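Local coordinates for putative methyl-accepting chemotaxis signal transduction protein (Campylobacter jejuni subsp. jejuni serotype O:2, PDB 4XMR) that binds isoleucine in its tandem PAS (PDC-type) sensory domain and, as a chemoreceptor, probably passes the signal across the membrane to direct chemotaxis, at residues G88-L92 with L104-I110; A78-G84 with G155-I161; W115-L120 with T142-A146. All blocks are in the same frame, centred on the assembly; numbering follows the deposited sequence.

All three contacts belong to the first PDC sensor domain and meet its six-stranded antiparallel sheet. Contact 1 lies at the sheet's outer edge and is partly buried: beside a short strand pairing, water joins backbone groups and charged side chains reach outward. Contact 2, about 11 Å away between centres, is buried in the middle of the sheet, where regular backbone pairing is combined with a carboxylate holding the ligand's amino group. Contact 3, also buried, lays helix 114-120 on strand 139-149, next to strand 152-162 of contact 2, and uses small residues. Strand 80-84 of contact 2 also pairs with strand 90-94 of contact 1. Each contact contributes residues to the isoleucine pocket.

Contact 1: G88-L92 with L104-I110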
loop_
_atom_site.group_PDB
_atom_site.type_symbol
_atom_site.label_atom_id
_atom_site.label_comp_id
_atom_site.label_asym_id
_atom_site.label_seq_id
_atom_site.Cartn_x
_atom_site.Cartn_y
_atom_site.Cartn_z
ATOM N N GLY B 88 -7.439 7.183 -32.895
ATOM C CA GLY B 88 -8.000 5.911 -32.484
ATOM C C GLY B 88 -6.952 4.865 -32.168
ATOM O O GLY B 88 -7.269 3.824 -31.604
ATOM N N LYS B 89 -5.704 5.138 -32.535
ATOM C CA LYS B 89 -4.625 4.203 -32.260
ATOM C C LYS B 89 -4.228 4.307 -30.791
ATOM O O LYS B 89 -4.448 5.335 -30.139
ATOM C CB LYS B 89 -3.418 4.474 -33.158
ATOM C CG LYS B 89 -3.710 4.309 -34.641
ATOM C CD LYS B 89 -2.434 4.382 -35.455
ATOM C CE LYS B 89 -2.711 4.286 -36.949
ATOM N NZ LYS B 89 -1.453 4.415 -37.740
ATOM N N VAL B 90 -3.644 3.244 -30.262
ATOM C CA VAL B 90 -3.215 3.262 -28.873
ATOM C C VAL B 90 -1.822 2.662 -28.750
ATOM O O VAL B 90 -1.544 1.606 -29.312
ATOM C CB VAL B 90 -4.231 2.552 -27.954
ATOM C CG1 VAL B 90 -4.443 1.118 -28.386
ATOM C CG2 VAL B 90 -3.772 2.598 -26.514
ATOM N N LEU B 91 -0.939 3.365 -28.048
ATOM C CA LEU B 91 0.383 2.857 -27.770
ATOM C C LEU B 91 0.280 2.059 -26.472
ATOM O O LEU B 91 0.041 2.630 -25.408
ATOM C CB LEU B 91 1.371 4.003 -27.633
ATOM C CG LEU B 91 2.822 3.583 -27.390
ATOM C CD1 LEU B 91 3.378 2.808 -28.587
ATOM C CD2 LEU B 91 3.684 4.792 -27.095
ATOM N N LEU B 92 0.462 0.744 -26.573
ATOM C CA LEU B 92 0.146 -0.183 -25.486
ATOM C C LEU B 92 1.369 -0.907 -24.940
ATOM O O LEU B 92 2.063 -1.603 -25.683
ATOM C CB LEU B 92 -0.887 -1.208 -25.966
ATOM C CG LEU B 92 -1.259 -2.337 -25.001
ATOM C CD1 LEU B 92 -1.842 -1.796 -23.689
ATOM C CD2 LEU B 92 -2.237 -3.285 -25.670
ATOM N N LEU B 104 1.792 0.365 -31.458
ATOM C CA LEU B 104 0.489 0.949 -31.739
ATOM C C LEU B 104 -0.494 -0.136 -32.143
ATOM O O LEU B 104 -0.213 -0.947 -33.022
ATOM C CB LEU B 104 0.576 2.005 -32.845
ATOM C CG LEU B 104 1.234 3.342 -32.524
ATOM C CD1 LEU B 104 1.225 4.242 -33.749
ATOM C CD2 LEU B 104 0.540 4.033 -31.363
ATOM N N ARG B 105 -1.643 -0.152 -31.481
ATOM C CA ARG B 105 -2.744 -1.025 -31.857
ATOM C C ARG B 105 -3.808 -0.137 -32.490
ATOM O O ARG B 105 -4.090 0.943 -31.978
ATOM C CB ARG B 105 -3.336 -1.714 -30.624
ATOM C CG ARG B 105 -2.359 -2.539 -29.784
ATOM C CD ARG B 105 -2.178 -3.941 -30.344
ATOM N NE ARG B 105 -3.430 -4.498 -30.852
ATOM C CZ ARG B 105 -4.249 -5.283 -30.158
ATOM N NH1 ARG B 105 -3.956 -5.621 -28.906
ATOM N NH2 ARG B 105 -5.361 -5.738 -30.721
ATOM N N ASP B 106 -4.406 -0.573 -33.594
ATOM C CA ASP B 106 -5.400 0.271 -34.250
ATOM C C ASP B 106 -6.830 -0.268 -34.179
ATOM O O ASP B 106 -7.742 0.320 -34.757
ATOM C CB ASP B 106 -5.004 0.581 -35.704
ATOM C CG ASP B 106 -4.777 -0.667 -36.534
ATOM O OD1 ASP B 106 -5.326 -1.732 -36.185
ATOM O OD2 ASP B 106 -4.053 -0.579 -37.546
ATOM N N ASP B 107 -7.026 -1.368 -33.457
ATOM C CA ASP B 107 -8.315 -2.059 -33.464
ATOM C C ASP B 107 -8.970 -2.214 -32.089
ATOM O O ASP B 107 -9.709 -3.172 -31.858
ATOM C CB ASP B 107 -8.162 -3.438 -34.117
ATOM C CG ASP B 107 -7.168 -4.325 -33.386
ATOM O OD1 ASP B 107 -6.435 -3.815 -32.511
ATOM O OD2 ASP B 107 -7.113 -5.535 -33.696
ATOM N N LEU B 108 -8.729 -1.270 -31.186
ATOM C CA LEU B 108 -9.250 -1.399 -29.827
ATOM C C LEU B 108 -10.448 -0.499 -29.507
ATOM O O LEU B 108 -10.889 -0.446 -28.357
ATOM C CB LEU B 108 -8.129 -1.212 -28.801
ATOM C CG LEU B 108 -7.098 -2.341 -28.831
ATOM C CD1 LEU B 108 -5.967 -2.108 -27.837
ATOM C CD2 LEU B 108 -7.778 -3.677 -28.563
ATOM N N ASP B 109 -10.960 0.199 -30.520
ATOM C CA ASP B 109 -12.205 0.978 -30.411
ATOM C C ASP B 109 -12.215 1.955 -29.241
ATOM O O ASP B 109 -13.165 1.979 -28.461
ATOM C CB ASP B 109 -13.410 0.047 -30.255
ATOM C CG ASP B 109 -13.608 -0.865 -31.446
ATOM O OD1 ASP B 109 -13.372 -0.424 -32.590
ATOM O OD2 ASP B 109 -14.006 -2.031 -31.234
ATOM N N ILE B 110 -11.177 2.768 -29.112
ATOM C CA ILE B 110 -11.008 3.524 -27.877
ATOM C C ILE B 110 -11.876 4.770 -27.736
ATOM O O ILE B 110 -12.261 5.121 -26.624
ATOM C CB ILE B 110 -9.548 3.911 -27.649
ATOM C CG1 ILE B 110 -9.106 4.952 -28.678
ATOM C CG2 ILE B 110 -8.692 2.663 -27.691
ATOM C CD1 ILE B 110 -7.791 5.598 -28.363
HETATM O O HOH W 1 -6.897 1.006 -31.230
HETATM O O HOH W 2 -9.784 2.997 -31.662
#
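At the edge of the PDC sheet, the beta hairpin of strands 90-94 and 103-105 pairs Val90 with Arg105 in a hydrogen-bonded antiparallel bridge. Val90 N reaches Arg105 O at 2.9 Å, and Arg105 N returns to Val90 O at 2.8 Å. Leu91 and Leu104 form the next, non-hydrogen-bonded pair; Leu104 CD2 bends back to Leu91 CB at 3.8 Å, on the side covered by helix 58-76. On the other face, in one of its two conformers, Val90 CG1 comes 3.6 Å from Leu108 CD1. Both side chains are wholly apolar and touch the bound isoleucine, so they suit a wall facing its hydrocarbon. Beyond the strands, water takes over the pairing: one molecule donates to Gly88 O and Arg105 O and accepts from Leu108 N, and a second links Gly88 O to Ile110 N. Gly88 turns with a positive phi that would jam a side chain against the preceding carbonyl. Lys89 stretches its extended chain past Leu104, CD to CD1 4.0 Å, to a salt bridge with Glu58. Apolar methyls thus face the ligand, while water satisfies the backbone where the hairpin strands separate.

Contact 2: A78-G84 with G155-I161; sequences ALNVYLG and GVLGVDI. With ILE (isoleucine), chain E.
Tyr82 and Asp160 meet at about a right angle, the phenol ring and carboxylate planes 69° apart, with the acid at the ring's edge. Tyr82 OH donates to Asp160 OD1 at 2.7 Å, on the syn side but 25° out of the carboxylate plane. The other oxygen, OD2, accepts twice: from Asn80 ND2 at 2.9 Å through its anti lone pair, and from the bound isoleucine N at 2.7 Å. The same amide gives OD1 to Gln94 and ND2 also to Asp133, which fixes its rotation. An aspartate suits this place because its oxygens take different donors, the Tyr82 hydroxyl on one, Asn80 and the ligand on the other, while its charge probably balances the ligand's ammonium. The Tyr82 ring is sandwiched: isoleucine CD1 lies 3.6 Å above one face, over its centre, and Gly158 CA makes a CH-pi contact with the other, 3.9 Å from the centroid. Glycine leaves room there, since a CB would run into CE2. Leu79 and Asn80 both face Asp160 in a classic beta bulge. Both strands lie mid-sheet, between strands 90-94 and 139-149. Val81, Leu157 and Val159 turn to helices 9-48 and 58-76, whereas Val156 packs against helix 114-120.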
loop_
_atom_site.group_PDB
_atom_site.type_symbol
_atom_site.label_atom_id
_atom_site.label_comp_id
_atom_site.label_asym_id
_atom_site.label_seq_id
_atom_site.Cartn_x
_atom_site.Cartn_y
_atom_site.Cartn_z
ATOM N N ALA B 78 1.828 -2.920 -13.206
ATOM C CA ALA B 78 0.499 -2.705 -13.780
ATOM C C ALA B 78 0.228 -3.725 -14.891
ATOM O O ALA B 78 1.159 -4.276 -15.480
ATOM C CB ALA B 78 0.376 -1.281 -14.330
ATOM N N LEU B 79 -1.044 -3.957 -15.215
ATOM C CA LEU B 79 -1.366 -4.919 -16.264
ATOM C C LEU B 79 -1.142 -4.317 -17.654
ATOM O O LEU B 79 -0.510 -4.931 -18.506
ATOM C CB LEU B 79 -2.804 -5.408 -16.119
ATOM C CG LEU B 79 -3.131 -6.592 -17.023
ATOM C CD1 LEU B 79 -2.383 -7.829 -16.519
ATOM C CD2 LEU B 79 -4.637 -6.820 -17.070
ATOM N N ASN B 80 -1.684 -3.124 -17.880
ATOM C CA ASN B 80 -1.540 -2.404 -19.136
ATOM C C ASN B 80 -1.279 -0.947 -18.795
ATOM O O ASN B 80 -1.887 -0.401 -17.863
ATOM C CB ASN B 80 -2.846 -2.422 -19.947
ATOM C CG ASN B 80 -3.263 -3.803 -20.403
ATOM O OD1 ASN B 80 -2.496 -4.542 -21.022
ATOM N ND2 ASN B 80 -4.517 -4.129 -20.157
ATOM N N VAL B 81 -0.391 -0.310 -19.546
ATOM C CA VAL B 81 -0.176 1.129 -19.455
ATOM C C VAL B 81 -0.143 1.633 -20.888
ATOM O O VAL B 81 0.573 1.064 -21.709
ATOM C CB VAL B 81 1.127 1.469 -18.706
ATOM C CG1 VAL B 81 1.365 2.966 -18.697
ATOM C CG2 VAL B 81 1.089 0.933 -17.288
ATOM N N TYR B 82 -0.912 2.674 -21.208
ATOM C CA TYR B 82 -1.122 3.019 -22.603
ATOM C C TYR B 82 -1.456 4.477 -22.828
ATOM O O TYR B 82 -1.925 5.176 -21.921
ATOM C CB TYR B 82 -2.214 2.135 -23.224
ATOM C CG TYR B 82 -3.460 1.987 -22.390
ATOM C CD1 TYR B 82 -3.541 0.991 -21.424
ATOM C CD2 TYR B 82 -4.561 2.822 -22.574
ATOM C CE1 TYR B 82 -4.682 0.832 -20.654
ATOM C CE2 TYR B 82 -5.710 2.669 -21.813
ATOM C CZ TYR B 82 -5.763 1.672 -20.857
ATOM O OH TYR B 82 -6.916 1.528 -20.117
ATOM N N LEU B 83 -1.224 4.924 -24.059
ATOM C CA LEU B 83 -1.635 6.247 -24.505
ATOM C C LEU B 83 -2.562 6.102 -25.701
ATOM O O LEU B 83 -2.148 5.626 -26.761
ATOM C CB LEU B 83 -0.416 7.102 -24.866
ATOM C CG LEU B 83 -0.705 8.548 -25.294
ATOM C CD1 LEU B 83 -1.357 9.350 -24.169
ATOM C CD2 LEU B 83 0.567 9.232 -25.808
ATOM N N GLY B 84 -3.827 6.476 -25.513
ATOM C CA GLY B 84 -4.793 6.473 -26.602
ATOM C C GLY B 84 -4.775 7.777 -27.375
ATOM O O GLY B 84 -4.844 8.839 -26.787
ATOM N N GLY B 155 -3.435 12.997 -26.072
ATOM C CA GLY B 155 -4.137 11.740 -26.025
ATOM C C GLY B 155 -4.580 11.486 -24.614
ATOM O O GLY B 155 -4.488 12.370 -23.762
ATOM N N VAL B 156 -5.075 10.283 -24.374
ATOM C CA VAL B 156 -5.527 9.902 -23.048
ATOM C C VAL B 156 -4.665 8.757 -22.522
ATOM O O VAL B 156 -4.570 7.694 -23.136
ATOM C CB VAL B 156 -7.012 9.501 -23.039
ATOM C CG1 VAL B 156 -7.405 9.006 -21.656
ATOM C CG2 VAL B 156 -7.884 10.698 -23.464
ATOM N N LEU B 157 -4.018 9.008 -21.392
ATOM C CA LEU B 157 -3.241 7.996 -20.685
ATOM C C LEU B 157 -4.175 7.073 -19.922
ATOM O O LEU B 157 -5.117 7.546 -19.268
ATOM C CB LEU B 157 -2.319 8.688 -19.697
ATOM C CG LEU B 157 -1.548 7.790 -18.735
ATOM C CD1 LEU B 157 -0.501 6.971 -19.487
ATOM C CD2 LEU B 157 -0.903 8.633 -17.643
ATOM N N GLY B 158 -3.916 5.769 -19.982
ATOM C CA GLY B 158 -4.642 4.809 -19.178
ATOM C C GLY B 158 -3.702 3.856 -18.464
ATOM O O GLY B 158 -2.657 3.453 -19.008
ATOM N N VAL B 159 -4.073 3.521 -17.232
ATOM C CA VAL B 159 -3.352 2.556 -16.411
ATOM C C VAL B 159 -4.353 1.524 -15.903
ATOM O O VAL B 159 -5.326 1.894 -15.230
ATOM C CB VAL B 159 -2.658 3.255 -15.219
ATOM C CG1 VAL B 159 -2.030 2.227 -14.282
ATOM C CG2 VAL B 159 -1.622 4.267 -15.717
ATOM N N ASP B 160 -4.135 0.251 -16.234
ATOM C CA ASP B 160 -5.033 -0.813 -15.801
ATOM C C ASP B 160 -4.394 -1.593 -14.666
ATOM O O ASP B 160 -3.291 -2.149 -14.819
ATOM C CB ASP B 160 -5.335 -1.818 -16.923
ATOM C CG ASP B 160 -6.079 -1.218 -18.103
ATOM O OD1 ASP B 160 -6.611 -0.096 -18.009
ATOM O OD2 ASP B 160 -6.130 -1.909 -19.143
ATOM N N ILE B 161 -5.086 -1.633 -13.533
ATOM C CA ILE B 161 -4.669 -2.437 -12.392
ATOM C C ILE B 161 -5.718 -3.544 -12.198
ATOM O O ILE B 161 -6.904 -3.255 -12.147
ATOM C CB ILE B 161 -4.566 -1.569 -11.106
ATOM C CG1 ILE B 161 -3.704 -0.306 -11.335
ATOM C CG2 ILE B 161 -4.090 -2.414 -9.921
ATOM C CD1 ILE B 161 -2.262 -0.580 -11.722
HETATM N N ILE E . -8.345 -1.927 -20.699
HETATM C CA ILE E . -8.508 -1.047 -21.844
HETATM C C ILE E . -9.803 -1.423 -22.550
HETATM O O ILE E . -10.402 -0.615 -23.250
HETATM C CB ILE E . -7.288 -1.120 -22.801
HETATM C CG1 ILE E . -7.326 0.046 -23.792
HETATM C CG2 ILE E . -7.220 -2.463 -23.516
HETATM C CD1 ILE E . -6.045 0.221 -24.590
HETATM O OXT ILE E . -10.289 -2.546 -22.393
#

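Contact 3: W115-L120 with T142-A146. With ILE (isoleucine), chain E.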
loop_
_atom_site.group_PDB
_atom_site.type_symbol
_atom_site.label_atom_id
_atom_site.label_comp_id
_atom_site.label_asym_id
_atom_site.label_seq_id
_atom_site.Cartn_x
_atom_site.Cartn_y
_atom_site.Cartn_z
ATOM N N TRP B 115 -13.183 5.210 -20.279
ATOM C CA TRP B 115 -11.894 5.685 -19.779
ATOM C C TRP B 115 -11.348 6.780 -20.678
ATOM O O TRP B 115 -10.670 7.696 -20.217
ATOM C CB TRP B 115 -10.868 4.550 -19.598
ATOM C CG TRP B 115 -10.438 3.822 -20.855
ATOM C CD1 TRP B 115 -10.870 2.594 -21.274
ATOM C CD2 TRP B 115 -9.464 4.253 -21.821
ATOM N NE1 TRP B 115 -10.250 2.245 -22.446
ATOM C CE2 TRP B 115 -9.385 3.249 -22.806
ATOM C CE3 TRP B 115 -8.668 5.399 -21.960
ATOM C CZ2 TRP B 115 -8.536 3.348 -23.906
ATOM C CZ3 TRP B 115 -7.825 5.494 -23.051
ATOM C CH2 TRP B 115 -7.766 4.477 -24.010
ATOM N N TYR B 116 -11.674 6.694 -21.963
ATOM C CA TYR B 116 -11.205 7.680 -22.919
ATOM C C TYR B 116 -12.099 8.921 -22.864
ATOM O O TYR B 116 -11.624 10.033 -22.624
ATOM C CB TYR B 116 -11.161 7.073 -24.327
ATOM C CG TYR B 116 -10.589 7.984 -25.388
ATOM C CD1 TYR B 116 -11.412 8.817 -26.128
ATOM C CD2 TYR B 116 -9.224 8.004 -25.655
ATOM C CE1 TYR B 116 -10.897 9.645 -27.091
ATOM C CE2 TYR B 116 -8.701 8.833 -26.623
ATOM C CZ TYR B 116 -9.543 9.652 -27.334
ATOM O OH TYR B 116 -9.032 10.482 -28.301
ATOM N N GLN B 117 -13.397 8.729 -23.059
ATOM C CA GLN B 117 -14.304 9.866 -23.133
ATOM C C GLN B 117 -14.404 10.651 -21.827
ATOM O O GLN B 117 -14.450 11.878 -21.840
ATOM C CB GLN B 117 -15.675 9.432 -23.643
ATOM C CG GLN B 117 -15.670 9.154 -25.137
ATOM C CD GLN B 117 -15.368 10.398 -25.964
ATOM O OE1 GLN B 117 -15.865 11.490 -25.675
ATOM N NE2 GLN B 117 -14.552 10.237 -26.999
ATOM N N GLU B 118 -14.397 9.957 -20.697
ATOM C CA GLU B 118 -14.528 10.656 -19.419
ATOM C C GLU B 118 -13.293 11.484 -19.077
ATOM O O GLU B 118 -13.397 12.539 -18.455
ATOM C CB GLU B 118 -14.880 9.685 -18.290
ATOM C CG GLU B 118 -16.261 9.067 -18.437
ATOM C CD GLU B 118 -17.358 10.116 -18.491
ATOM O OE1 GLU B 118 -17.315 11.064 -17.680
ATOM O OE2 GLU B 118 -18.253 9.996 -19.354
ATOM N N ALA B 119 -12.123 11.017 -19.507
ATOM C CA ALA B 119 -10.881 11.740 -19.255
ATOM C C ALA B 119 -10.870 13.082 -19.974
ATOM O O ALA B 119 -10.280 14.045 -19.491
ATOM C CB ALA B 119 -9.687 10.916 -19.700
ATOM N N LEU B 120 -11.528 13.135 -21.130
ATOM C CA LEU B 120 -11.593 14.356 -21.930
ATOM C C LEU B 120 -12.607 15.353 -21.369
ATOM O O LEU B 120 -12.609 16.527 -21.755
ATOM C CB LEU B 120 -11.940 14.025 -23.385
ATOM C CG LEU B 120 -10.914 13.184 -24.150
ATOM C CD1 LEU B 120 -11.448 12.821 -25.522
ATOM C CD2 LEU B 120 -9.596 13.930 -24.273
ATOM N N THR B 142 -9.411 0.963 -14.303
ATOM C CA THR B 142 -8.605 1.850 -15.134
ATOM C C THR B 142 -8.564 3.259 -14.560
ATOM O O THR B 142 -9.602 3.816 -14.168
ATOM C CB THR B 142 -9.147 1.897 -16.576
ATOM O OG1 THR B 142 -9.035 0.597 -17.158
ATOM C CG2 THR B 142 -8.362 2.887 -17.430
ATOM N N TYR B 143 -7.353 3.811 -14.491
ATOM C CA TYR B 143 -7.132 5.189 -14.107
ATOM C C TYR B 143 -6.740 5.895 -15.382
ATOM O O TYR B 143 -5.775 5.491 -16.033
ATOM C CB TYR B 143 -6.009 5.269 -13.071
ATOM C CG TYR B 143 -6.328 4.441 -11.850
ATOM C CD1 TYR B 143 -6.087 3.072 -11.834
ATOM C CD2 TYR B 143 -6.914 5.013 -10.731
ATOM C CE1 TYR B 143 -6.409 2.299 -10.739
ATOM C CE2 TYR B 143 -7.248 4.235 -9.620
ATOM C CZ TYR B 143 -6.988 2.880 -9.637
ATOM O OH TYR B 143 -7.278 2.078 -8.561
ATOM N N SER B 144 -7.473 6.929 -15.778
ATOM C CA SER B 144 -7.145 7.620 -17.012
ATOM C C SER B 144 -7.026 9.124 -16.826
ATOM O O SER B 144 -7.596 9.703 -15.891
ATOM C CB SER B 144 -8.131 7.286 -18.131
ATOM O OG SER B 144 -9.447 7.690 -17.789
ATOM N N LYS B 145 -6.272 9.752 -17.720
ATOM C CA LYS B 145 -6.027 11.174 -17.630
ATOM C C LYS B 145 -5.690 11.714 -18.999
ATOM O O LYS B 145 -4.835 11.166 -19.694
ATOM C CB LYS B 145 -4.880 11.466 -16.661
ATOM C CG LYS B 145 -4.659 12.951 -16.432
ATOM C CD LYS B 145 -4.306 13.247 -14.991
ATOM C CE LYS B 145 -4.921 14.563 -14.526
ATOM N NZ LYS B 145 -4.604 15.708 -15.430
ATOM N N ALA B 146 -6.357 12.793 -19.390
ATOM C CA ALA B 146 -6.051 13.436 -20.651
ATOM C C ALA B 146 -4.702 14.114 -20.521
ATOM O O ALA B 146 -4.431 14.794 -19.524
ATOM C CB ALA B 146 -7.127 14.448 -21.010
HETATM N N ILE E . -8.345 -1.927 -20.699
HETATM C CA ILE E . -8.508 -1.047 -21.844
HETATM C C ILE E . -9.803 -1.423 -22.550
HETATM O O ILE E . -10.402 -0.615 -23.250
HETATM C CB ILE E . -7.288 -1.120 -22.801
HETATM C CG1 ILE E . -7.326 0.046 -23.792
HETATM C CG2 ILE E . -7.220 -2.463 -23.516
HETATM C CD1 ILE E . -6.045 0.221 -24.590
HETATM O OXT ILE E . -10.289 -2.546 -22.393
HETATM O O HOH W 3 -8.287 13.950 -17.522
#
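The Trp115 indole carries Tyr116 CB on one face, 3.8 Å above the plane and offset toward the rim, and meets the carboxylate of the bound isoleucine at its edge. There the ring N-H is the donor: NE1 lies 3.0 Å from the ligand O, with an N-H...O angle of 156°. Isoleucine CG1 meets CZ2 obliquely at 3.5 Å, which suits tryptophan to this position, since the indole offers an N-H and apolar carbon side by side. The rings of Trp115 and Tyr82 also stand edge-to-face.

Trp115 holds CG between its backbone N and carbonyl carbon (chi1 64°), and although its CB faces the strand, the indole leads away from it into the pocket. What remains against the strand is the base of the side chain, where CB rests on Thr142 CG2 at 3.7 Å. Thr142 keeps its hydroxyl for Tyr131 and Asp160.

In this PAS-like PDC fold, helix 114-120 lies across the sheet, its segment 115-120 at 47° to strand segment 142-146 and the axes of the two 6.9 Å apart. So close an approach needs small residues, and Ser144, Ala119 and Ala146 supply them. Ser144 OG donates to Trp115 O at 2.7 Å, in the carbonyl plane and on a lone pair, so a helical carbonyl is gripped by the sheet. One turn on from Trp115, Ala119 CB touches that serine oxygen, and the Ala119 carbonyl O is approached by Ala146 CB at 3.5 Å. The same methyl meets Leu120 CD2 at 4.1 Å. A water lies close to Ala119 O and accepts from Ala146 N, bridging helix and strand backbones.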